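PDB 5X5L: AdeR from Acinetobacter baumannii, which binds DNA of an intercistronic region through its C-terminal domain and probably acts as a two-component response regulator controlling transcription. Local coordinates for residues I8-D13 / K36-M41; T14-I19 / K25-L30. One frame throughout, in Å; residues are numbered along the deposited sequence.

Interaction 1: I8-D13 / K36-M41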
ATOM      1  N   ILE C   8      22.744  -4.464  -4.953  1.00 56.12           N
ATOM      2  CA  ILE C   8      21.738  -3.385  -4.945  1.00 53.93           C
ATOM      3  C   ILE C   8      20.400  -3.975  -5.381  1.00 53.56           C
ATOM      4  O   ILE C   8      20.231  -4.360  -6.548  1.00 53.34           O
ATOM      5  CB  ILE C   8      22.112  -2.221  -5.895  1.00 52.19           C
ATOM      6  CG1 ILE C   8      23.346  -1.494  -5.346  1.00 52.71           C
ATOM      7  CG2 ILE C   8      20.928  -1.257  -6.076  1.00 50.27           C
ATOM      8  CD1 ILE C   8      23.766  -0.244  -6.088  1.00 51.30           C
ATOM      9  N   GLU C   9      19.442  -4.008  -4.458  1.00 53.75           N
ATOM     10  CA  GLU C   9      18.095  -4.506  -4.728  1.00 53.71           C
ATOM     11  C   GLU C   9      17.121  -3.334  -4.725  1.00 52.06           C
ATOM     12  O   GLU C   9      17.167  -2.493  -3.834  1.00 51.81           O
ATOM     13  CB  GLU C   9      17.710  -5.545  -3.669  1.00 55.77           C
ATOM     14  CG  GLU C   9      16.355  -6.197  -3.883  1.00 56.26           C
ATOM     15  CD  GLU C   9      16.112  -7.410  -3.013  1.00 58.71           C
ATOM     16  OE1 GLU C   9      17.026  -7.895  -2.320  1.00 60.22           O
ATOM     17  OE2 GLU C   9      14.971  -7.898  -3.018  1.00 59.41           O
ATOM     18  N   ILE C  10      16.260  -3.286  -5.735  1.00 51.30           N
ATOM     19  CA  ILE C  10      15.160  -2.325  -5.811  1.00 50.24           C
ATOM     20  C   ILE C  10      13.853  -3.108  -5.842  1.00 51.31           C
ATOM     21  O   ILE C  10      13.613  -3.875  -6.772  1.00 51.83           O
ATOM     22  CB  ILE C  10      15.267  -1.433  -7.066  1.00 48.72           C
ATOM     23  CG1 ILE C  10      16.573  -0.635  -7.029  1.00 47.91           C
ATOM     24  CG2 ILE C  10      14.038  -0.530  -7.187  1.00 48.10           C
ATOM     25  CD1 ILE C  10      16.845   0.151  -8.290  1.00 46.74           C
ATOM     26  N   ASP C  11      13.042  -2.937  -4.803  1.00 51.99           N
ATOM     27  CA  ASP C  11      11.680  -3.465  -4.760  1.00 53.17           C
ATOM     28  C   ASP C  11      10.766  -2.366  -5.298  1.00 52.24           C
ATOM     29  O   ASP C  11      10.586  -1.322  -4.655  1.00 51.83           O
ATOM     30  CB  ASP C  11      11.299  -3.838  -3.324  1.00 54.82           C
ATOM     31  CG  ASP C  11       9.925  -4.486  -3.215  1.00 56.45           C
ATOM     32  OD1 ASP C  11       9.226  -4.651  -4.246  1.00 56.41           O
ATOM     33  OD2 ASP C  11       9.549  -4.827  -2.058  1.00 58.13           O
ATOM     34  N   THR C  12      10.208  -2.598  -6.489  1.00 52.24           N
ATOM     35  CA  THR C  12       9.440  -1.567  -7.207  1.00 51.58           C
ATOM     36  C   THR C  12       8.035  -1.324  -6.625  1.00 52.87           C
ATOM     37  O   THR C  12       7.490  -0.227  -6.823  1.00 52.51           O
ATOM     38  CB  THR C  12       9.322  -1.905  -8.705  1.00 51.61           C
ATOM     39  OG1 THR C  12       8.774  -0.799  -9.436  1.00 51.04           O
ATOM     40  CG2 THR C  12       8.476  -3.170  -8.939  1.00 53.62           C
ATOM     41  N   ASP C  13       7.467  -2.305  -5.921  1.00 54.63           N
ATOM     42  CA  ASP C  13       6.119  -2.160  -5.344  1.00 56.30           C
ATOM     43  C   ASP C  13       6.116  -1.267  -4.096  1.00 56.39           C
ATOM     44  O   ASP C  13       5.214  -0.431  -3.914  1.00 57.09           O
ATOM     45  CB  ASP C  13       5.480  -3.525  -5.001  1.00 58.55           C
ATOM     46  CG  ASP C  13       5.781  -4.629  -6.010  1.00 58.85           C
ATOM     47  OD1 ASP C  13       6.177  -4.340  -7.168  1.00 57.65           O
ATOM     48  OD2 ASP C  13       5.611  -5.812  -5.609  1.00 60.63           O
ATOM     49  N   LYS C  36      14.402   7.379  -9.119  1.00 43.48           N
ATOM     50  CA  LYS C  36      14.255   7.238 -10.572  1.00 43.22           C
ATOM     51  C   LYS C  36      15.603   7.000 -11.257  1.00 42.76           C
ATOM     52  O   LYS C  36      15.705   6.150 -12.127  1.00 42.96           O
ATOM     53  CB  LYS C  36      13.565   8.462 -11.189  1.00 43.42           C
ATOM     54  CG  LYS C  36      12.083   8.558 -10.877  1.00 44.36           C
ATOM     55  CD  LYS C  36      11.374   9.593 -11.739  1.00 44.95           C
ATOM     56  CE  LYS C  36       9.997   9.822 -11.104  1.00 46.26           C
ATOM     57  NZ  LYS C  36       9.095  10.700 -11.893  1.00 47.39           N
ATOM     58  N   ILE C  37      16.625   7.735 -10.838  1.00 42.46           N
ATOM     59  CA  ILE C  37      17.979   7.589 -11.379  1.00 42.34           C
ATOM     60  C   ILE C  37      18.475   6.154 -11.202  1.00 42.74           C
ATOM     61  O   ILE C  37      18.790   5.486 -12.191  1.00 43.04           O
ATOM     62  CB  ILE C  37      18.959   8.614 -10.749  1.00 42.34           C
ATOM     63  CG1 ILE C  37      18.635  10.019 -11.280  1.00 42.23           C
ATOM     64  CG2 ILE C  37      20.409   8.269 -11.067  1.00 42.64           C
ATOM     65  CD1 ILE C  37      19.395  11.139 -10.604  1.00 42.55           C
ATOM     66  N   ILE C  38      18.523   5.682  -9.957  1.00 43.07           N
ATOM     67  CA  ILE C  38      19.022   4.331  -9.663  1.00 43.80           C
ATOM     68  C   ILE C  38      18.183   3.223 -10.315  1.00 44.16           C
ATOM     69  O   ILE C  38      18.735   2.211 -10.763  1.00 44.89           O
ATOM     70  CB  ILE C  38      19.183   4.090  -8.136  1.00 44.44           C
ATOM     71  CG1 ILE C  38      19.942   2.788  -7.837  1.00 45.53           C
ATOM     72  CG2 ILE C  38      17.843   4.051  -7.422  1.00 44.56           C
ATOM     73  CD1 ILE C  38      21.367   2.781  -8.352  1.00 45.97           C
ATOM     74  N   SER C  39      16.866   3.416 -10.369  1.00 43.99           N
ATOM     75  CA  SER C  39      15.961   2.445 -10.992  1.00 44.64           C
ATOM     76  C   SER C  39      16.063   2.454 -12.521  1.00 44.79           C
ATOM     77  O   SER C  39      15.833   1.430 -13.164  1.00 45.74           O
ATOM     78  CB  SER C  39      14.520   2.721 -10.560  1.00 44.80           C
ATOM     79  OG  SER C  39      13.665   1.657 -10.931  1.00 45.81           O
ATOM     80  N   PHE C  40      16.390   3.611 -13.096  1.00 44.12           N
ATOM     81  CA  PHE C  40      16.578   3.764 -14.544  1.00 44.50           C
ATOM     82  C   PHE C  40      17.882   3.124 -14.995  1.00 45.09           C
ATOM     83  O   PHE C  40      17.903   2.361 -15.963  1.00 46.19           O
ATOM     84  CB  PHE C  40      16.546   5.258 -14.915  1.00 43.87           C
ATOM     85  CG  PHE C  40      16.683   5.556 -16.393  1.00 44.51           C
ATOM     86  CD1 PHE C  40      16.021   4.796 -17.358  1.00 45.69           C
ATOM     87  CD2 PHE C  40      17.450   6.648 -16.815  1.00 44.25           C
ATOM     88  CE1 PHE C  40      16.178   5.080 -18.698  1.00 46.65           C
ATOM     89  CE2 PHE C  40      17.575   6.944 -18.161  1.00 45.13           C
ATOM     90  CZ  PHE C  40      16.928   6.157 -19.105  1.00 46.36           C
ATOM     91  N   MET C  41      18.965   3.433 -14.281  1.00 44.68           N
ATOM     92  CA  MET C  41      20.313   2.981 -14.661  1.00 45.51           C
ATOM     93  C   MET C  41      20.590   1.504 -14.382  1.00 46.72           C
ATOM     94  O   MET C  41      21.409   0.903 -15.072  1.00 47.98           O
ATOM     95  CB  MET C  41      21.377   3.850 -13.990  1.00 45.08           C
ATOM     96  CG  MET C  41      21.326   5.304 -14.464  1.00 44.35           C
ATOM     97  SD  MET C  41      22.833   6.245 -14.167  1.00 44.57           S
ATOM     98  CE  MET C  41      22.695   6.299 -12.405  1.00 44.16           C
TER

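Interaction 2: T14-I19 / K25-L30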
ATOM      1  N   THR C  14       7.112  -1.463  -3.234  1.00 56.08           N
ATOM      2  CA  THR C  14       7.296  -0.616  -2.069  1.00 56.33           C
ATOM      3  C   THR C  14       8.030   0.706  -2.331  1.00 54.52           C
ATOM      4  O   THR C  14       8.021   1.557  -1.450  1.00 55.05           O
ATOM      5  CB  THR C  14       8.019  -1.386  -0.930  1.00 57.36           C
ATOM      6  OG1 THR C  14       9.227  -1.950  -1.424  1.00 56.20           O
ATOM      7  CG2 THR C  14       7.160  -2.507  -0.386  1.00 59.73           C
ATOM      8  N   HIS C  15       8.686   0.879  -3.496  1.00 52.72           N
ATOM      9  CA  HIS C  15       9.571   2.028  -3.781  1.00 51.09           C
ATOM     10  C   HIS C  15      10.824   2.071  -2.889  1.00 50.92           C
ATOM     11  O   HIS C  15      11.382   3.144  -2.619  1.00 50.38           O
ATOM     12  CB  HIS C  15       8.777   3.348  -3.720  1.00 51.35           C
ATOM     13  CG  HIS C  15       8.530   3.984  -5.054  1.00 50.34           C
ATOM     14  ND1 HIS C  15       9.064   5.218  -5.372  1.00 49.33           N
ATOM     15  CD2 HIS C  15       7.817   3.579  -6.131  1.00 50.52           C
ATOM     16  CE1 HIS C  15       8.691   5.547  -6.594  1.00 48.87           C
ATOM     17  NE2 HIS C  15       7.940   4.570  -7.079  1.00 49.62           N
ATOM     18  N   SER C  16      11.283   0.892  -2.471  1.00 51.66           N
ATOM     19  CA  SER C  16      12.430   0.756  -1.584  1.00 52.06           C
ATOM     20  C   SER C  16      13.668   0.328  -2.372  1.00 51.01           C
ATOM     21  O   SER C  16      13.560  -0.497  -3.279  1.00 50.77           O
ATOM     22  CB  SER C  16      12.128  -0.292  -0.514  1.00 54.16           C
ATOM     23  OG  SER C  16      10.785  -0.189  -0.083  1.00 55.38           O
ATOM     24  N   VAL C  17      14.836   0.883  -2.010  1.00 50.75           N
ATOM     25  CA  VAL C  17      16.119   0.401  -2.532  1.00 50.39           C
ATOM     26  C   VAL C  17      16.958  -0.093  -1.346  1.00 52.10           C
ATOM     27  O   VAL C  17      17.169   0.646  -0.382  1.00 52.80           O
ATOM     28  CB  VAL C  17      16.875   1.492  -3.307  1.00 48.89           C
ATOM     29  CG1 VAL C  17      15.983   2.066  -4.401  1.00 47.58           C
ATOM     30  CG2 VAL C  17      17.286   2.578  -2.368  1.00 49.26           C
ATOM     31  N   TYR C  18      17.417  -1.344  -1.431  1.00 53.10           N
ATOM     32  CA  TYR C  18      18.203  -1.984  -0.369  1.00 55.17           C
ATOM     33  C   TYR C  18      19.664  -2.211  -0.783  1.00 55.43           C
ATOM     34  O   TYR C  18      19.944  -2.497  -1.950  1.00 54.50           O
ATOM     35  CB  TYR C  18      17.577  -3.328  -0.023  1.00 56.82           C
ATOM     36  CG  TYR C  18      16.261  -3.230   0.706  1.00 57.48           C
ATOM     37  CD1 TYR C  18      16.233  -3.044   2.081  1.00 59.31           C
ATOM     38  CD2 TYR C  18      15.041  -3.362   0.031  1.00 56.70           C
ATOM     39  CE1 TYR C  18      15.031  -2.978   2.778  1.00 60.33           C
ATOM     40  CE2 TYR C  18      13.836  -3.312   0.713  1.00 57.72           C
ATOM     41  CZ  TYR C  18      13.833  -3.095   2.084  1.00 59.50           C
ATOM     42  OH  TYR C  18      12.657  -3.035   2.793  1.00 60.87           O
ATOM     43  N   ILE C  19      20.579  -2.080   0.175  1.00 57.03           N
ATOM     44  CA  ILE C  19      21.962  -2.558   0.030  1.00 58.24           C
ATOM     45  C   ILE C  19      22.134  -3.825   0.866  1.00 60.98           C
ATOM     46  O   ILE C  19      21.691  -3.877   2.027  1.00 62.44           O
ATOM     47  CB  ILE C  19      22.995  -1.498   0.502  1.00 58.66           C
ATOM     48  CG1 ILE C  19      22.869  -0.203  -0.309  1.00 56.23           C
ATOM     49  CG2 ILE C  19      24.408  -2.059   0.471  1.00 60.53           C
ATOM     50  CD1 ILE C  19      22.741  -0.380  -1.823  1.00 54.39           C
ATOM     51  N   LYS C  25      20.084  -6.440   4.793  1.00 69.31           N
ATOM     52  CA  LYS C  25      19.629  -5.491   3.794  1.00 65.99           C
ATOM     53  C   LYS C  25      19.427  -4.152   4.488  1.00 65.55           C
ATOM     54  O   LYS C  25      18.548  -4.022   5.335  1.00 66.64           O
ATOM     55  CB  LYS C  25      18.290  -5.965   3.170  1.00 64.90           C
ATOM     56  CG  LYS C  25      18.354  -6.987   2.042  1.00 64.53           C
ATOM     57  CD  LYS C  25      17.172  -7.978   2.096  1.00 65.66           C
ATOM     58  CE  LYS C  25      16.706  -8.396   0.706  1.00 64.26           C
ATOM     59  NZ  LYS C  25      16.317  -9.839   0.596  1.00 66.40           N
ATOM     60  N   ILE C  26      20.227  -3.146   4.127  1.00 64.25           N
ATOM     61  CA  ILE C  26      20.048  -1.782   4.610  1.00 63.77           C
ATOM     62  C   ILE C  26      19.225  -0.937   3.630  1.00 60.82           C
ATOM     63  O   ILE C  26      19.588  -0.827   2.461  1.00 58.85           O
ATOM     64  CB  ILE C  26      21.405  -1.088   4.832  1.00 64.46           C
ATOM     65  CG1 ILE C  26      22.254  -1.823   5.870  1.00 67.86           C
ATOM     66  CG2 ILE C  26      21.207   0.396   5.214  1.00 63.99           C
ATOM     67  CD1 ILE C  26      23.630  -1.184   6.098  1.00 69.05           C
ATOM     68  N   LEU C  27      18.120  -0.354   4.116  1.00 60.90           N
ATOM     69  CA  LEU C  27      17.248   0.476   3.302  1.00 58.65           C
ATOM     70  C   LEU C  27      17.833   1.875   3.157  1.00 57.72           C
ATOM     71  O   LEU C  27      18.300   2.455   4.135  1.00 59.40           O
ATOM     72  CB  LEU C  27      15.848   0.572   3.934  1.00 59.64           C
ATOM     73  CG  LEU C  27      14.796   1.479   3.275  1.00 58.03           C
ATOM     74  CD1 LEU C  27      14.475   0.980   1.892  1.00 56.01           C
ATOM     75  CD2 LEU C  27      13.548   1.508   4.129  1.00 59.87           C
ATOM     76  N   LEU C  28      17.791   2.410   1.939  1.00 55.35           N
ATOM     77  CA  LEU C  28      18.257   3.771   1.675  1.00 54.47           C
ATOM     78  C   LEU C  28      17.098   4.743   1.681  1.00 54.06           C
ATOM     79  O   LEU C  28      16.000   4.419   1.223  1.00 53.40           O
ATOM     80  CB  LEU C  28      18.962   3.862   0.325  1.00 52.50           C
ATOM     81  CG  LEU C  28      20.413   3.468   0.193  1.00 53.02           C
ATOM     82  CD1 LEU C  28      20.725   2.221   0.971  1.00 54.95           C
ATOM     83  CD2 LEU C  28      20.789   3.308  -1.264  1.00 51.26           C
ATOM     84  N   ASN C  29      17.373   5.949   2.168  1.00 54.73           N
ATOM     85  CA  ASN C  29      16.423   7.054   2.153  1.00 54.68           C
ATOM     86  C   ASN C  29      16.716   7.885   0.907  1.00 52.61           C
ATOM     87  O   ASN C  29      17.477   8.852   0.957  1.00 52.83           O
ATOM     88  CB  ASN C  29      16.546   7.886   3.442  1.00 57.12           C
ATOM     89  CG  ASN C  29      15.375   8.836   3.652  1.00 57.88           C
ATOM     90  OD1 ASN C  29      14.939   9.520   2.700  1.00 56.37           O
ATOM     91  ND2 ASN C  29      14.879   8.916   4.930  1.00 60.64           N
ATOM     92  N   LEU C  30      16.090   7.499  -0.204  1.00 50.94           N
ATOM     93  CA  LEU C  30      16.212   8.218  -1.452  1.00 49.25           C
ATOM     94  C   LEU C  30      15.059   9.188  -1.667  1.00 49.36           C
ATOM     95  O   LEU C  30      13.959   8.929  -1.262  1.00 50.22           O
ATOM     96  CB  LEU C  30      16.271   7.222  -2.616  1.00 47.76           C
ATOM     97  CG  LEU C  30      17.698   6.661  -2.830  1.00 47.52           C
ATOM     98  CD1 LEU C  30      18.186   5.849  -1.694  1.00 49.03           C
ATOM     99  CD2 LEU C  30      17.805   5.902  -4.148  1.00 46.29           C
TER

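Interaction 1: I8-D13 / K36-M41
Ile10 and Ile38 carry most of this contact, in which strand 8-11 turns the face carrying Ile8 and Ile10 toward helix 32-41. The strand runs across the helix at 107°, with the two short axes 9.9 Å apart at their closest, and Ile10 lies nearest Ser39 in the backbone register, CA to CA 7.1 Å. Ile8 and Ile10, two residues apart, point toward the helix, while Glu9 between them is turned to the other side of the strand. The outer arm of Ile10 is extended, chi2 173°, which carries its CD1 methyl down onto the helix surface. There it rests on main chain as much as on side chain: CD1 lies 3.7 Å from Ser39 CA and equally far from the carbonyl oxygen, Ile38 O. Ile38 presents its branches to this same methyl from the side, its CG1 standing 4.1 Å from Ile10 CD1 and its CG2 much the same distance away. With CG1 anti to the backbone N (chi1 -169°), the longer arm of Ile38 reaches on toward Ile8, whose CD1 meets Ile38 CD1 end to end at a loose 4.5 Å. Ser39 adds only its CB flank, 4.1 Å from Ile10 CD1; its hydroxyl is hydrogen-bonded elsewhere, and its carbonyl oxygen accepts from Lys3 of the neighbouring strand. Val17 of strand 16-19 and Leu76 of helix 66-81 also touch Ile38, placing the isoleucines in a core shared by sheet and helices. No hydrogen bond joins 8-13 to 36-41. A single methyl seated on a helical turn, backed by branched aliphatic arms, would be held mainly by close fit and burial, with no hydrogen bond to fix its direction.

Interaction 2: T14-I19 / K25-L30
A beta hairpin pairs strand 16-19 with strand 26-27 at the outer side of the antiparallel sheet that begins this DNA-binding domain. Ile19 and Ile26 form a hydrogen-bonded pair, Ile19 N giving to Ile26 O at 2.8 Å while Ile26 N returns a bond to Ile19 O at 2.7 Å. Beside them Tyr18 and Leu27 make the non-hydrogen-bonded pair, and Leu28 N extends the pairing by donating to Val17 O at 3.0 Å. Tyr18 and Leu27 stand on the same face of the sheet. The CD1 methyl of Leu27 lies over the tyrosine ring, 4.2 Å from its centroid and 16° off the normal, a CH-pi contact displaced somewhat toward the rim. Leu27 CG is anti to the backbone N, chi1 176°, which sends the end of the side chain toward Ser16, whose CB the CD1 methyl meets at 3.6 Å. Lys25 contributes the root of its side chain, CB lying 3.7 Å from Tyr18 CD1, while its far end leads away. Pro102 of a second subunit packs on both Tyr18 and Leu27. Aliphatic groups gather on the other side: Leu28 CD1 meets Ile19 CG1 at 3.5 Å, and Leu28 crosses Val17 at about a right angle, its CD2 3.7 Å from Val17 CG2. Leu80 of helix 66-81 touches Ile19 and Leu28, so the part of this side around them faces the interior, while Ile26, on the same face, lies at the surface. Where the strand begins, His15 and Ser16 together face Asp11, a G1 bulge, and the hydroxyls of Thr14 and Ser16 share a hydrogen bond. The hairpin thus supplies the last two strands of the N-terminal four-stranded antiparallel sheet that precedes the helices in winged-helix domains of the OmpR/PhoB type.

Overall arrangement
Strand 8-11 and strand 16-19 are neighbours in one sheet, and their main chains are probably hydrogen-bonded, Glu9 O with Tyr18 N and Asp11 N with Ser16 O, linking the two contacts. Interaction 2 is nested within the chain loop closed by interaction 1. The first is a small, buried, mainly apolar contact of sheet on helix, without hydrogen bonds; the second is larger and only partly buried, combining backbone hydrogen bonds with side chains split between a largely buried face, with Ile26 at its exposed rim, and one on which another subunit packs. They merge in the core, where Ile8 packs on Ile19 and Ile38 on Leu30, the latter just ahead of helix 32-41.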